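Local coordinates for protein putative hydrolase (Campylobacter jejuni, PDB 3D6L) that probably hydrolyses long-chain fatty acyl-CoA thioesters, working as a hexameric hot dog fold thioesterase, at residues A36-V49 with C71-V85. Sequence-based numbering, arbitrary orientation.
Sequences AGAIAARELSPERV and CYSKVVNVGNTSISV
Leu44 meets Val78 tip to tip, its CD1 3.5 Å from Val78 CG2, and the same methyl also rests on CG1 of Val75, 3.8 Å away. Leu44 CG lies anti to the carbonyl carbon (chi1 -81°), which swings the branch toward these two valines. Beside it Ile83 covers Ala41: CG2 packs on Ala41 CB at 3.8 Å, while CD1 extends past Ala41 O to Leu44 CB, Ser45 CB and Val49 CG1. The helix residues that face the sheet further back, Ala36, Gly37 and Ala40, are small. Ala40 CB sits on Ser73 CB at 3.5 Å and has Val85 CG1 on another flank, and Val85 also lies against the backbone of Gly37. This is the sausage of the hot dog fold, helix 26-42, lying on the antiparallel sheet that forms the bun; the axis of its 36-42 part comes within 7.9 Å of that of strand 71-78, at 39°. Ser73 OG adds a weak hydrogen bond to Ala36 O, a carbonyl that also accepts weakly from Ala40 N. Before the chain reverses at 79-81, Val76 and Asn77 on strand 71-78 both face Ser84, a classic beta bulge. Leu128 and Lys129 of helix 126-130 also touch Leu44, and Tyr112 of strand 100-115 touches Ala41.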
ATOM      1  N   ALA A  36     -15.656  -8.273  -6.543  1.00 14.99           N
ATOM      2  CA  ALA A  36     -17.096  -8.426  -6.283  1.00 14.94           C
ATOM      3  C   ALA A  36     -17.750  -9.394  -7.265  1.00 15.07           C
ATOM      4  O   ALA A  36     -18.590 -10.203  -6.871  1.00 15.39           O
ATOM      5  CB  ALA A  36     -17.793  -7.087  -6.332  1.00 14.85           C
ATOM      6  N   GLY A  37     -17.361  -9.308  -8.538  1.00 15.00           N
ATOM      7  CA  GLY A  37     -17.841 -10.237  -9.556  1.00 14.82           C
ATOM      8  C   GLY A  37     -17.443 -11.661  -9.221  1.00 14.81           C
ATOM      9  O   GLY A  37     -18.242 -12.583  -9.363  1.00 14.86           O
ATOM     10  N   ALA A  38     -16.205 -11.833  -8.757  1.00 14.87           N
ATOM     11  CA  ALA A  38     -15.659 -13.151  -8.440  1.00 14.64           C
ATOM     12  C   ALA A  38     -16.447 -13.855  -7.331  1.00 14.85           C
ATOM     13  O   ALA A  38     -16.743 -15.060  -7.435  1.00 14.99           O
ATOM     14  CB  ALA A  38     -14.196 -13.037  -8.070  1.00 14.49           C
ATOM     15  N   ILE A  39     -16.794 -13.106  -6.280  1.00 14.72           N
ATOM     16  CA  ILE A  39     -17.629 -13.625  -5.193  1.00 14.58           C
ATOM     17  C   ILE A  39     -18.955 -14.156  -5.734  1.00 14.81           C
ATOM     18  O   ILE A  39     -19.442 -15.200  -5.282  1.00 14.89           O
ATOM     19  CB  ILE A  39     -17.909 -12.546  -4.113  1.00 14.75           C
ATOM     20  CG1 ILE A  39     -16.635 -12.243  -3.322  1.00 13.73           C
ATOM     21  CG2 ILE A  39     -19.032 -12.999  -3.150  1.00 14.70           C
ATOM     22  CD1 ILE A  39     -16.707 -10.960  -2.552  1.00 12.43           C
ATOM     23  N   ALA A  40     -19.527 -13.434  -6.699  1.00 15.00           N
ATOM     24  CA  ALA A  40     -20.792 -13.822  -7.319  1.00 15.26           C
ATOM     25  C   ALA A  40     -20.621 -15.062  -8.181  1.00 15.53           C
ATOM     26  O   ALA A  40     -21.452 -15.968  -8.131  1.00 15.78           O
ATOM     27  CB  ALA A  40     -21.371 -12.680  -8.136  1.00 15.17           C
ATOM     28  N   ALA A  41     -19.543 -15.093  -8.963  1.00 15.84           N
ATOM     29  CA  ALA A  41     -19.236 -16.225  -9.840  1.00 16.16           C
ATOM     30  C   ALA A  41     -18.920 -17.506  -9.061  1.00 16.71           C
ATOM     31  O   ALA A  41     -19.278 -18.598  -9.500  1.00 16.71           O
ATOM     32  CB  ALA A  41     -18.097 -15.871 -10.784  1.00 15.55           C
ATOM     33  N   ARG A  42     -18.256 -17.370  -7.914  1.00 17.65           N
ATOM     34  CA  ARG A  42     -17.936 -18.526  -7.068  1.00 18.90           C
ATOM     35  C   ARG A  42     -19.165 -19.217  -6.451  1.00 19.50           C
ATOM     36  O   ARG A  42     -19.074 -20.369  -6.036  1.00 19.40           O
ATOM     37  CB  ARG A  42     -16.910 -18.171  -5.989  1.00 18.52           C
ATOM     38  CG  ARG A  42     -15.464 -18.278  -6.455  1.00 19.36           C
ATOM     39  CD  ARG A  42     -14.477 -18.252  -5.283  1.00 19.59           C
ATOM     40  NE  ARG A  42     -14.655 -17.059  -4.453  1.00 23.04           N
ATOM     41  CZ  ARG A  42     -14.087 -15.872  -4.681  1.00 24.57           C
ATOM     42  NH1 ARG A  42     -13.271 -15.690  -5.718  1.00 23.87           N
ATOM     43  NH2 ARG A  42     -14.333 -14.855  -3.853  1.00 25.71           N
ATOM     44  N   GLU A  43     -20.306 -18.528  -6.398  1.00 20.44           N
ATOM     45  CA  GLU A  43     -21.576 -19.189  -6.066  1.00 21.79           C
ATOM     46  C   GLU A  43     -21.886 -20.354  -7.024  1.00 22.17           C
ATOM     47  O   GLU A  43     -22.639 -21.280  -6.681  1.00 22.75           O
ATOM     48  CB  GLU A  43     -22.732 -18.196  -6.095  1.00 22.01           C
ATOM     49  CG  GLU A  43     -22.844 -17.331  -4.854  1.00 23.90           C
ATOM     50  CD  GLU A  43     -23.796 -16.157  -5.048  1.00 27.83           C
ATOM     51  OE1 GLU A  43     -23.887 -15.307  -4.126  1.00 28.27           O
ATOM     52  OE2 GLU A  43     -24.439 -16.072  -6.132  1.00 29.39           O
ATOM     53  N   LEU A  44     -21.308 -20.295  -8.222  1.00 22.18           N
ATOM     54  CA  LEU A  44     -21.439 -21.369  -9.197  1.00 22.19           C
ATOM     55  C   LEU A  44     -20.183 -22.220  -9.282  1.00 22.21           C
ATOM     56  O   LEU A  44     -20.169 -23.240  -9.968  1.00 21.88           O
ATOM     57  CB  LEU A  44     -21.801 -20.797 -10.567  1.00 22.13           C
ATOM     58  CG  LEU A  44     -23.288 -20.484 -10.691  1.00 22.12           C
ATOM     59  CD1 LEU A  44     -23.508 -19.237 -11.514  1.00 23.50           C
ATOM     60  CD2 LEU A  44     -24.021 -21.667 -11.278  1.00 21.70           C
ATOM     61  N   SER A  45     -19.142 -21.800  -8.567  1.00 22.58           N
ATOM     62  CA  SER A  45     -17.840 -22.455  -8.597  1.00 22.95           C
ATOM     63  C   SER A  45     -17.047 -22.109  -7.336  1.00 23.39           C
ATOM     64  O   SER A  45     -16.111 -21.300  -7.391  1.00 23.37           O
ATOM     65  CB  SER A  45     -17.071 -22.019  -9.845  1.00 23.03           C
ATOM     66  OG  SER A  45     -15.744 -22.510  -9.832  1.00 23.17           O
ATOM     67  N   PRO A  46     -17.405 -22.739  -6.199  1.00 23.69           N
ATOM     68  CA  PRO A  46     -16.948 -22.390  -4.845  1.00 23.95           C
ATOM     69  C   PRO A  46     -15.431 -22.273  -4.637  1.00 24.39           C
ATOM     70  O   PRO A  46     -14.987 -21.328  -3.971  1.00 24.73           O
ATOM     71  CB  PRO A  46     -17.524 -23.517  -3.983  1.00 24.18           C
ATOM     72  CG  PRO A  46     -18.727 -23.984  -4.743  1.00 23.83           C
ATOM     73  CD  PRO A  46     -18.321 -23.894  -6.179  1.00 23.84           C
ATOM     74  N   GLU A  47     -14.651 -23.209  -5.184  1.00 24.53           N
ATOM     75  CA  GLU A  47     -13.196 -23.244  -4.948  1.00 24.83           C
ATOM     76  C   GLU A  47     -12.421 -22.057  -5.511  1.00 23.75           C
ATOM     77  O   GLU A  47     -11.675 -21.409  -4.780  1.00 23.61           O
ATOM     78  CB  GLU A  47     -12.563 -24.542  -5.473  1.00 25.51           C
ATOM     79  CG  GLU A  47     -12.662 -25.721  -4.513  1.00 28.97           C
ATOM     80  CD  GLU A  47     -13.836 -26.638  -4.837  1.00 34.02           C
ATOM     81  OE1 GLU A  47     -14.846 -26.157  -5.420  1.00 35.60           O
ATOM     82  OE2 GLU A  47     -13.738 -27.850  -4.513  1.00 36.06           O
ATOM     83  N   ARG A  48     -12.585 -21.792  -6.806  1.00 22.61           N
ATOM     84  CA  ARG A  48     -11.783 -20.784  -7.493  1.00 21.69           C
ATOM     85  C   ARG A  48     -12.397 -20.375  -8.832  1.00 21.24           C
ATOM     86  O   ARG A  48     -12.984 -21.192  -9.540  1.00 21.41           O
ATOM     87  CB  ARG A  48     -10.355 -21.310  -7.716  1.00 21.71           C
ATOM     88  CG  ARG A  48      -9.326 -20.254  -8.099  1.00 21.84           C
ATOM     89  CD  ARG A  48      -8.031 -20.880  -8.577  1.00 21.46           C
ATOM     90  NE  ARG A  48      -7.238 -19.910  -9.324  1.00 22.07           N
ATOM     91  CZ  ARG A  48      -5.997 -20.109  -9.765  1.00 22.46           C
ATOM     92  NH1 ARG A  48      -5.370 -21.255  -9.546  1.00 22.49           N
ATOM     93  NH2 ARG A  48      -5.373 -19.149 -10.425  1.00 22.64           N
ATOM     94  N   VAL A  49     -12.275 -19.101  -9.169  1.00 20.55           N
ATOM     95  CA  VAL A  49     -12.537 -18.649 -10.532  1.00 19.83           C
ATOM     96  C   VAL A  49     -11.345 -17.815 -11.000  1.00 19.60           C
ATOM     97  O   VAL A  49     -10.650 -17.195 -10.178  1.00 19.37           O
ATOM     98  CB  VAL A  49     -13.874 -17.864 -10.665  1.00 19.85           C
ATOM     99  CG1 VAL A  49     -15.085 -18.786 -10.412  1.00 19.32           C
ATOM    100  CG2 VAL A  49     -13.909 -16.634  -9.746  1.00 19.67           C
ATOM    101  N   CYS A  71     -20.631  -2.741  -4.166  1.00 19.23           N
ATOM    102  CA  CYS A  71     -20.582  -3.452  -5.429  1.00 19.43           C
ATOM    103  C   CYS A  71     -21.617  -4.551  -5.423  1.00 19.86           C
ATOM    104  O   CYS A  71     -21.527  -5.505  -4.639  1.00 19.64           O
ATOM    105  CB  CYS A  71     -19.203  -4.070  -5.664  1.00 19.68           C
ATOM    106  SG  CYS A  71     -17.840  -2.911  -5.643  1.00 17.66           S
ATOM    107  N   TYR A  72     -22.588  -4.402  -6.314  1.00 20.51           N
ATOM    108  CA  TYR A  72     -23.651  -5.364  -6.502  1.00 21.50           C
ATOM    109  C   TYR A  72     -23.359  -6.209  -7.724  1.00 22.34           C
ATOM    110  O   TYR A  72     -22.733  -5.744  -8.676  1.00 22.63           O
ATOM    111  CB  TYR A  72     -24.973  -4.636  -6.695  1.00 21.33           C
ATOM    112  CG  TYR A  72     -25.373  -3.780  -5.522  1.00 21.67           C
ATOM    113  CD1 TYR A  72     -24.920  -2.461  -5.405  1.00 20.46           C
ATOM    114  CD2 TYR A  72     -26.213  -4.288  -4.519  1.00 21.79           C
ATOM    115  CE1 TYR A  72     -25.294  -1.668  -4.320  1.00 21.35           C
ATOM    116  CE2 TYR A  72     -26.600  -3.499  -3.430  1.00 21.38           C
ATOM    117  CZ  TYR A  72     -26.133  -2.194  -3.339  1.00 21.53           C
ATOM    118  OH  TYR A  72     -26.509  -1.414  -2.272  1.00 22.03           O
ATOM    119  N   SER A  73     -23.836  -7.446  -7.700  1.00 23.39           N
ATOM    120  CA  SER A  73     -23.573  -8.391  -8.769  1.00 24.47           C
ATOM    121  C   SER A  73     -24.806  -9.163  -9.184  1.00 25.16           C
ATOM    122  O   SER A  73     -25.633  -9.537  -8.346  1.00 25.84           O
ATOM    123  CB  SER A  73     -22.499  -9.368  -8.335  1.00 24.51           C
ATOM    124  OG  SER A  73     -21.329  -8.656  -7.982  1.00 25.49           O
ATOM    125  N   LYS A  74     -24.935  -9.378 -10.491  1.00 25.46           N
ATOM    126  CA  LYS A  74     -25.907 -10.321 -11.008  1.00 25.79           C
ATOM    127  C   LYS A  74     -25.263 -11.248 -12.037  1.00 25.56           C
ATOM    128  O   LYS A  74     -24.755 -10.799 -13.070  1.00 25.51           O
ATOM    129  CB  LYS A  74     -27.128  -9.602 -11.595  1.00 26.15           C
ATOM    130  CG  LYS A  74     -28.246 -10.568 -11.995  1.00 27.46           C
ATOM    131  CD  LYS A  74     -29.557  -9.863 -12.280  1.00 30.17           C
ATOM    132  CE  LYS A  74     -30.523 -10.795 -13.017  1.00 31.72           C
ATOM    133  NZ  LYS A  74     -30.999 -11.941 -12.176  1.00 32.62           N
ATOM    134  N   VAL A  75     -25.278 -12.543 -11.742  1.00 25.39           N
ATOM    135  CA  VAL A  75     -24.853 -13.535 -12.714  1.00 25.23           C
ATOM    136  C   VAL A  75     -25.846 -13.486 -13.857  1.00 25.13           C
ATOM    137  O   VAL A  75     -27.036 -13.717 -13.683  1.00 25.31           O
ATOM    138  CB  VAL A  75     -24.767 -14.943 -12.121  1.00 25.24           C
ATOM    139  CG1 VAL A  75     -24.342 -15.947 -13.192  1.00 24.91           C
ATOM    140  CG2 VAL A  75     -23.791 -14.960 -10.956  1.00 25.60           C
ATOM    141  N   VAL A  76     -25.323 -13.153 -15.021  1.00 25.23           N
ATOM    142  CA  VAL A  76     -26.104 -12.855 -16.200  1.00 25.30           C
ATOM    143  C   VAL A  76     -26.135 -14.080 -17.120  1.00 25.53           C
ATOM    144  O   VAL A  76     -27.136 -14.339 -17.790  1.00 25.61           O
ATOM    145  CB  VAL A  76     -25.490 -11.600 -16.910  1.00 25.09           C
ATOM    146  CG1 VAL A  76     -25.741 -11.591 -18.425  1.00 25.50           C
ATOM    147  CG2 VAL A  76     -25.992 -10.325 -16.252  1.00 24.77           C
ATOM    148  N   ASN A  77     -25.038 -14.831 -17.138  1.00 25.72           N
ATOM    149  CA  ASN A  77     -24.907 -15.981 -18.017  1.00 26.00           C
ATOM    150  C   ASN A  77     -23.980 -17.059 -17.478  1.00 25.68           C
ATOM    151  O   ASN A  77     -22.975 -16.767 -16.840  1.00 25.50           O
ATOM    152  CB  ASN A  77     -24.416 -15.534 -19.386  1.00 26.39           C
ATOM    153  CG  ASN A  77     -25.088 -16.283 -20.503  1.00 28.27           C
ATOM    154  OD1 ASN A  77     -26.071 -15.802 -21.078  1.00 31.19           O
ATOM    155  ND2 ASN A  77     -24.594 -17.483 -20.803  1.00 29.81           N
ATOM    156  N   VAL A  78     -24.334 -18.309 -17.743  1.00 25.60           N
ATOM    157  CA  VAL A  78     -23.516 -19.444 -17.348  1.00 25.54           C
ATOM    158  C   VAL A  78     -23.371 -20.372 -18.543  1.00 25.57           C
ATOM    159  O   VAL A  78     -24.357 -20.740 -19.180  1.00 25.64           O
ATOM    160  CB  VAL A  78     -24.128 -20.216 -16.151  1.00 25.57           C
ATOM    161  CG1 VAL A  78     -23.256 -21.396 -15.769  1.00 25.14           C
ATOM    162  CG2 VAL A  78     -24.310 -19.299 -14.948  1.00 25.74           C
ATOM    163  N   GLY A  79     -22.130 -20.725 -18.854  1.00 25.64           N
ATOM    164  CA  GLY A  79     -21.831 -21.644 -19.939  1.00 25.39           C
ATOM    165  C   GLY A  79     -21.468 -22.987 -19.351  1.00 25.30           C
ATOM    166  O   GLY A  79     -21.994 -23.370 -18.314  1.00 25.50           O
ATOM    167  N   ASN A  80     -20.569 -23.699 -20.017  1.00 25.30           N
ATOM    168  CA  ASN A  80     -20.081 -24.982 -19.536  1.00 25.34           C
ATOM    169  C   ASN A  80     -19.039 -24.772 -18.423  1.00 24.97           C
ATOM    170  O   ASN A  80     -19.082 -25.456 -17.391  1.00 24.87           O
ATOM    171  CB  ASN A  80     -19.562 -25.812 -20.727  1.00 25.64           C
ATOM    172  CG  ASN A  80     -18.451 -26.783 -20.348  1.00 27.45           C
ATOM    173  OD1 ASN A  80     -18.694 -27.829 -19.737  1.00 29.00           O
ATOM    174  ND2 ASN A  80     -17.217 -26.444 -20.731  1.00 29.29           N
ATOM    175  N   THR A  81     -18.132 -23.810 -18.631  1.00 24.43           N
ATOM    176  CA  THR A  81     -17.142 -23.411 -17.616  1.00 24.00           C
ATOM    177  C   THR A  81     -17.127 -21.899 -17.310  1.00 23.86           C
ATOM    178  O   THR A  81     -16.528 -21.473 -16.313  1.00 24.03           O
ATOM    179  CB  THR A  81     -15.696 -23.825 -18.001  1.00 23.81           C
ATOM    180  OG1 THR A  81     -15.371 -23.280 -19.283  1.00 24.20           O
ATOM    181  CG2 THR A  81     -15.538 -25.337 -18.037  1.00 23.85           C
ATOM    182  N   SER A  82     -17.769 -21.091 -18.155  1.00 23.13           N
ATOM    183  CA  SER A  82     -17.666 -19.638 -18.029  1.00 22.58           C
ATOM    184  C   SER A  82     -18.846 -19.040 -17.265  1.00 22.03           C
ATOM    185  O   SER A  82     -19.932 -19.610 -17.272  1.00 22.11           O
ATOM    186  CB  SER A  82     -17.527 -18.981 -19.402  1.00 22.60           C
ATOM    187  OG  SER A  82     -18.772 -18.975 -20.088  1.00 23.39           O
ATOM    188  N   ILE A  83     -18.617 -17.893 -16.618  1.00 21.13           N
ATOM    189  CA  ILE A  83     -19.633 -17.207 -15.815  1.00 20.29           C
ATOM    190  C   ILE A  83     -19.603 -15.686 -16.028  1.00 20.02           C
ATOM    191  O   ILE A  83     -18.606 -15.027 -15.719  1.00 19.89           O
ATOM    192  CB  ILE A  83     -19.457 -17.498 -14.292  1.00 20.46           C
ATOM    193  CG1 ILE A  83     -19.284 -18.999 -14.025  1.00 19.94           C
ATOM    194  CG2 ILE A  83     -20.622 -16.914 -13.489  1.00 19.63           C
ATOM    195  CD1 ILE A  83     -18.638 -19.334 -12.686  1.00 19.77           C
ATOM    196  N   SER A  84     -20.706 -15.130 -16.530  1.00 19.43           N
ATOM    197  CA  SER A  84     -20.815 -13.690 -16.751  1.00 19.23           C
ATOM    198  C   SER A  84     -21.546 -12.975 -15.631  1.00 18.90           C
ATOM    199  O   SER A  84     -22.589 -13.435 -15.150  1.00 18.65           O
ATOM    200  CB  SER A  84     -21.496 -13.396 -18.075  1.00 19.22           C
ATOM    201  OG  SER A  84     -20.757 -13.983 -19.128  1.00 21.41           O
ATOM    202  N   VAL A  85     -20.995 -11.836 -15.227  1.00 18.40           N
ATOM    203  CA  VAL A  85     -21.508 -11.116 -14.079  1.00 18.05           C
ATOM    204  C   VAL A  85     -21.625  -9.643 -14.409  1.00 18.01           C
ATOM    205  O   VAL A  85     -20.661  -9.025 -14.863  1.00 18.46           O
ATOM    206  CB  VAL A  85     -20.602 -11.313 -12.831  1.00 17.80           C
ATOM    207  CG1 VAL A  85     -21.162 -10.569 -11.629  1.00 17.80           C
ATOM    208  CG2 VAL A  85     -20.446 -12.798 -12.495  1.00 17.54           C
TER